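Local structure of beta-Lactamase/D-Alanine Carboxypeptidase (Pseudomonas syringae pv. tomato, 5EVI) at residues 257-270 with 299-311. The protein probably hydrolyses the amide bond of beta-lactam antibiotics to give substituted beta-amino acids, as a class C beta-lactamase that confers antibiotic resistance. Sequence-based numbering, arbitrary orientation.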
loop_
_atom_site.group_PDB
_atom_site.type_symbol
_atom_site.label_atom_id
_atom_site.label_comp_id
_atom_site.label_asym_id
_atom_site.label_seq_id
_atom_site.Cartn_x
_atom_site.Cartn_y
_atom_site.Cartn_z
ATOM N N SER D 257 8.956 3.149 10.637
ATOM C CA SER D 257 10.280 2.688 10.209
ATOM C C SER D 257 10.325 1.163 10.027
ATOM O O SER D 257 10.894 0.650 9.041
ATOM C CB SER D 257 11.326 3.129 11.236
ATOM O OG SER D 257 12.620 2.755 10.826
ATOM N N ASP D 258 9.702 0.435 10.960
ATOM C CA ASP D 258 9.751 -1.049 10.929
ATOM C C ASP D 258 9.027 -1.689 9.726
ATOM O O ASP D 258 9.397 -2.796 9.296
ATOM C CB ASP D 258 9.259 -1.672 12.254
ATOM C CG ASP D 258 10.175 -1.339 13.456
ATOM O OD1 ASP D 258 11.275 -0.775 13.223
ATOM O OD2 ASP D 258 9.792 -1.629 14.629
ATOM N N THR D 259 8.029 -1.009 9.160
ATOM C CA THR D 259 7.408 -1.487 7.917
ATOM C C THR D 259 8.384 -1.485 6.727
ATOM O O THR D 259 8.195 -2.271 5.832
ATOM C CB THR D 259 6.121 -0.729 7.512
ATOM O OG1 THR D 259 6.425 0.646 7.221
ATOM C CG2 THR D 259 5.040 -0.820 8.615
ATOM N N ARG D 260 9.409 -0.622 6.728
ATOM C CA ARG D 260 10.437 -0.571 5.637
ATOM C C ARG D 260 11.694 -1.401 5.922
ATOM O O ARG D 260 12.736 -1.210 5.306
ATOM C CB ARG D 260 10.794 0.874 5.267
ATOM C CG ARG D 260 9.594 1.755 4.923
ATOM C CD ARG D 260 9.945 3.224 4.639
ATOM N NE ARG D 260 11.002 3.788 5.481
ATOM C CZ ARG D 260 10.848 4.425 6.641
ATOM N NH1 ARG D 260 9.638 4.631 7.194
ATOM N NH2 ARG D 260 11.939 4.860 7.282
ATOM N N ILE D 261 11.601 -2.300 6.903
ATOM C CA ILE D 261 12.565 -3.389 7.071
ATOM C C ILE D 261 12.472 -4.422 5.923
ATOM O O ILE D 261 11.400 -4.946 5.620
ATOM C CB ILE D 261 12.390 -4.047 8.458
ATOM C CG1 ILE D 261 12.838 -3.062 9.549
ATOM C CG2 ILE D 261 13.147 -5.373 8.574
ATOM C CD1 ILE D 261 12.446 -3.500 10.955
ATOM N N GLY D 262 13.629 -4.746 5.346
ATOM C CA GLY D 262 13.718 -5.659 4.218
ATOM C C GLY D 262 13.902 -7.084 4.687
ATOM O O GLY D 262 14.922 -7.417 5.329
ATOM N N TYR D 263 12.941 -7.934 4.355
ATOM C CA TYR D 263 12.954 -9.330 4.833
ATOM C C TYR D 263 13.439 -10.313 3.767
ATOM O O TYR D 263 14.095 -11.293 4.102
ATOM C CB TYR D 263 11.565 -9.726 5.298
ATOM C CG TYR D 263 11.092 -9.097 6.572
ATOM C CD1 TYR D 263 11.457 -9.622 7.810
ATOM C CD2 TYR D 263 10.217 -8.001 6.550
ATOM C CE1 TYR D 263 10.990 -9.052 8.991
ATOM C CE2 TYR D 263 9.735 -7.430 7.717
ATOM C CZ TYR D 263 10.130 -7.952 8.936
ATOM O OH TYR D 263 9.667 -7.416 10.097
ATOM N N PHE D 264 13.117 -10.068 2.491
ATOM C CA PHE D 264 13.507 -10.991 1.405
ATOM C C PHE D 264 14.026 -10.274 0.150
ATOM O O PHE D 264 13.606 -9.154 -0.159
ATOM C CB PHE D 264 12.307 -11.871 1.033
ATOM C CG PHE D 264 11.754 -12.653 2.184
ATOM C CD1 PHE D 264 12.298 -13.896 2.521
ATOM C CD2 PHE D 264 10.696 -12.170 2.927
ATOM C CE1 PHE D 264 11.803 -14.622 3.589
ATOM C CE2 PHE D 264 10.190 -12.891 3.998
ATOM C CZ PHE D 264 10.741 -14.124 4.328
ATOM N N LYS D 265 14.952 -10.923 -0.559
ATOM C CA LYS D 265 15.307 -10.540 -1.929
ATOM C C LYS D 265 14.439 -11.385 -2.859
ATOM O O LYS D 265 14.408 -12.617 -2.708
ATOM C CB LYS D 265 16.798 -10.792 -2.216
ATOM C CG LYS D 265 17.746 -9.704 -1.709
ATOM C CD LYS D 265 18.214 -8.772 -2.826
ATOM C CE LYS D 265 18.471 -7.354 -2.352
ATOM N NZ LYS D 265 19.285 -7.203 -1.119
ATOM N N VAL D 266 13.737 -10.730 -3.791
ATOM C CA VAL D 266 12.808 -11.400 -4.741
ATOM C C VAL D 266 13.109 -10.848 -6.128
ATOM O O VAL D 266 12.585 -9.805 -6.509
ATOM C CB VAL D 266 11.317 -11.162 -4.377
ATOM C CG1 VAL D 266 10.394 -11.990 -5.270
ATOM C CG2 VAL D 266 11.052 -11.512 -2.917
ATOM N N GLY D 267 13.974 -11.534 -6.875
ATOM C CA GLY D 267 14.592 -10.946 -8.064
ATOM C C GLY D 267 15.357 -9.690 -7.665
ATOM O O GLY D 267 16.132 -9.702 -6.691
ATOM N N GLY D 268 15.095 -8.590 -8.374
ATOM C CA GLY D 268 15.738 -7.303 -8.091
ATOM C C GLY D 268 15.074 -6.449 -6.999
ATOM O O GLY D 268 15.564 -5.363 -6.685
HETATM N N MSE D 269 13.965 -6.930 -6.440
HETATM C CA MSE D 269 13.168 -6.203 -5.451
HETATM C C MSE D 269 13.455 -6.733 -4.074
HETATM O O MSE D 269 13.609 -7.935 -3.891
HETATM C CB MSE D 269 11.703 -6.413 -5.853
HETATM C CG MSE D 269 10.684 -6.149 -4.760
HETATM SE SE MSE D 269 8.995 -6.482 -5.686
HETATM C CE MSE D 269 8.750 -8.282 -4.945
ATOM N N THR D 270 13.542 -5.836 -3.092
ATOM C CA THR D 270 13.585 -6.210 -1.682
ATOM C C THR D 270 12.141 -6.107 -1.190
ATOM O O THR D 270 11.499 -5.087 -1.424
ATOM C CB THR D 270 14.530 -5.274 -0.884
ATOM O OG1 THR D 270 15.887 -5.536 -1.258
ATOM C CG2 THR D 270 14.391 -5.477 0.629
ATOM N N GLN D 299 7.273 -16.488 -7.046
ATOM C CA GLN D 299 8.698 -16.328 -7.358
ATOM C C GLN D 299 9.506 -16.975 -6.256
ATOM O O GLN D 299 9.019 -17.112 -5.138
ATOM C CB GLN D 299 9.105 -14.847 -7.395
ATOM C CG GLN D 299 8.916 -14.142 -8.729
ATOM C CD GLN D 299 7.491 -13.722 -8.969
ATOM O OE1 GLN D 299 6.924 -13.986 -10.032
ATOM N NE2 GLN D 299 6.892 -13.066 -7.975
ATOM N N LYS D 300 10.746 -17.340 -6.574
ATOM C CA LYS D 300 11.720 -17.725 -5.563
ATOM C C LYS D 300 12.122 -16.488 -4.751
ATOM O O LYS D 300 12.221 -15.383 -5.291
ATOM C CB LYS D 300 12.961 -18.340 -6.211
ATOM C CG LYS D 300 14.030 -18.739 -5.207
ATOM C CD LYS D 300 14.879 -19.912 -5.692
ATOM C CE LYS D 300 15.700 -20.503 -4.559
ATOM N NZ LYS D 300 16.451 -19.469 -3.785
ATOM N N ALA D 301 12.342 -16.691 -3.456
ATOM C CA ALA D 301 12.802 -15.633 -2.563
ATOM C C ALA D 301 13.947 -16.149 -1.701
ATOM O O ALA D 301 14.084 -17.355 -1.495
ATOM C CB ALA D 301 11.662 -15.144 -1.680
ATOM N N ASP D 302 14.757 -15.215 -1.205
ATOM C CA ASP D 302 15.910 -15.513 -0.350
ATOM C C ASP D 302 15.842 -14.654 0.909
ATOM O O ASP D 302 15.791 -13.427 0.819
ATOM C CB ASP D 302 17.207 -15.223 -1.099
ATOM C CG ASP D 302 17.327 -16.008 -2.392
ATOM O OD1 ASP D 302 16.940 -17.194 -2.422
ATOM O OD2 ASP D 302 17.821 -15.439 -3.382
ATOM N N ALA D 303 15.850 -15.293 2.074
ATOM C CA ALA D 303 15.753 -14.577 3.351
ATOM C C ALA D 303 16.985 -13.711 3.617
ATOM O O ALA D 303 18.113 -14.176 3.486
ATOM C CB ALA D 303 15.543 -15.556 4.497
ATOM N N ILE D 304 16.750 -12.452 3.981
ATOM C CA ILE D 304 17.809 -11.560 4.432
ATOM C C ILE D 304 17.856 -11.716 5.954
ATOM O O ILE D 304 16.920 -11.309 6.650
ATOM C CB ILE D 304 17.543 -10.090 4.034
ATOM C CG1 ILE D 304 17.244 -9.968 2.529
ATOM C CG2 ILE D 304 18.743 -9.218 4.400
ATOM C CD1 ILE D 304 16.631 -8.643 2.122
ATOM N N GLU D 305 18.928 -12.330 6.454
ATOM C CA GLU D 305 19.068 -12.653 7.875
ATOM C C GLU D 305 20.426 -12.167 8.407
ATOM O O GLU D 305 21.463 -12.635 7.941
ATOM C CB GLU D 305 18.912 -14.156 8.090
ATOM C CG GLU D 305 17.497 -14.650 7.843
ATOM C CD GLU D 305 17.327 -16.120 8.167
ATOM O OE1 GLU D 305 17.058 -16.909 7.237
ATOM O OE2 GLU D 305 17.473 -16.483 9.352
ATOM N N PRO D 306 20.431 -11.217 9.368
ATOM C CA PRO D 306 19.270 -10.553 9.982
ATOM C C PRO D 306 18.529 -9.638 8.986
ATOM O O PRO D 306 19.122 -9.239 7.979
ATOM C CB PRO D 306 19.888 -9.742 11.127
ATOM C CG PRO D 306 21.292 -9.489 10.697
ATOM C CD PRO D 306 21.705 -10.688 9.894
ATOM N N PRO D 307 17.237 -9.329 9.249
ATOM C CA PRO D 307 16.496 -8.413 8.368
ATOM C C PRO D 307 17.220 -7.082 8.205
ATOM O O PRO D 307 17.793 -6.572 9.169
ATOM C CB PRO D 307 15.154 -8.223 9.089
ATOM C CG PRO D 307 15.000 -9.432 9.947
ATOM C CD PRO D 307 16.391 -9.826 10.352
ATOM N N LEU D 308 17.208 -6.549 6.988
ATOM C CA LEU D 308 17.967 -5.352 6.661
ATOM C C LEU D 308 17.203 -4.148 7.208
ATOM O O LEU D 308 15.989 -4.031 7.008
ATOM C CB LEU D 308 18.180 -5.239 5.138
ATOM C CG LEU D 308 19.467 -4.564 4.641
ATOM C CD1 LEU D 308 20.710 -5.383 4.974
ATOM C CD2 LEU D 308 19.376 -4.328 3.138
ATOM N N ALA D 309 17.916 -3.272 7.915
ATOM C CA ALA D 309 17.335 -2.053 8.500
ATOM C C ALA D 309 16.764 -1.152 7.404
ATOM O O ALA D 309 17.134 -1.294 6.244
ATOM C CB ALA D 309 18.399 -1.299 9.289
ATOM N N ALA D 310 15.861 -0.243 7.772
ATOM C CA ALA D 310 15.335 0.750 6.819
ATOM C C ALA D 310 16.511 1.377 6.073
ATOM O O ALA D 310 17.511 1.776 6.702
ATOM C CB ALA D 310 14.520 1.821 7.529
ATOM N N GLN D 311 16.413 1.396 4.746
ATOM C CA GLN D 311 17.487 1.882 3.880
ATOM C C GLN D 311 17.128 3.276 3.361
ATOM O O GLN D 311 16.266 3.405 2.479
ATOM C CB GLN D 311 17.716 0.911 2.717
ATOM C CG GLN D 311 18.297 -0.444 3.130
ATOM C CD GLN D 311 19.580 -0.317 3.939
ATOM O OE1 GLN D 311 19.726 -0.912 5.017
ATOM N NE2 GLN D 311 20.498 0.498 3.443
HETATM O O HOH W 1 13.315 3.683 3.725
HETATM O O HOH W 2 13.854 0.971 3.689
HETATM O O HOH W 3 15.335 -2.530 4.296
HETATM O O HOH W 4 14.170 -12.356 6.665
#
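Ile304 packs its side chain across the backbone of strand 262-266. Ile304 CB lies 3.7 Å from Tyr263 O. Ile304 CG1 follows the same carbonyl and comes within 4.0 Å of Lys265 N. Ile304 CD1 ends 3.7 Å from Phe264 C, with Thr270 CG2 and Lys265 CG a little farther off. In Ile304, CG1 stands anti to the carbonyl carbon (chi1 -52°) and CD1 extends from it, which carries the tip over the Phe264 backbone. Ile304 CD1 also lies near Gly262 O.

The strands are antiparallel. Lys265 and Asp302 form a hydrogen-bonded pair, with two backbone bonds of 3.0 Å, Lys265 N to Asp302 O and Asp302 N to Lys265 O. Gly262 and Leu308 form another such pair. Between them Ile304 N donates a nearly straight bond (171°) to Tyr263 O, but arrives 34° out of the carbonyl plane. Water 4 also donates to Tyr263 O and to Ile304 O. Tyr263 and Phe264 together face Gln271 in a classic beta bulge, and 299-311 turns a corner at Glu305 and the cis peptide before Pro306.

The Phe264 ring lies obliquely against Ala303, Phe264 CD1 being 3.6 Å from Ala303 CA. Ile261 CG2 meets Pro307 CB at 3.5 Å and also lies over one face of the Tyr263 ring, offset toward its rim.

Strand 262-266 runs between 269-271 and 299-308 in the large antiparallel sheet. Gln299 bonds through its backbone to Arg152 of the edge strand 151-152. Helix 112-115 touches Tyr263 and Phe264 through Thr115, and helix 250-258 leads into the contact.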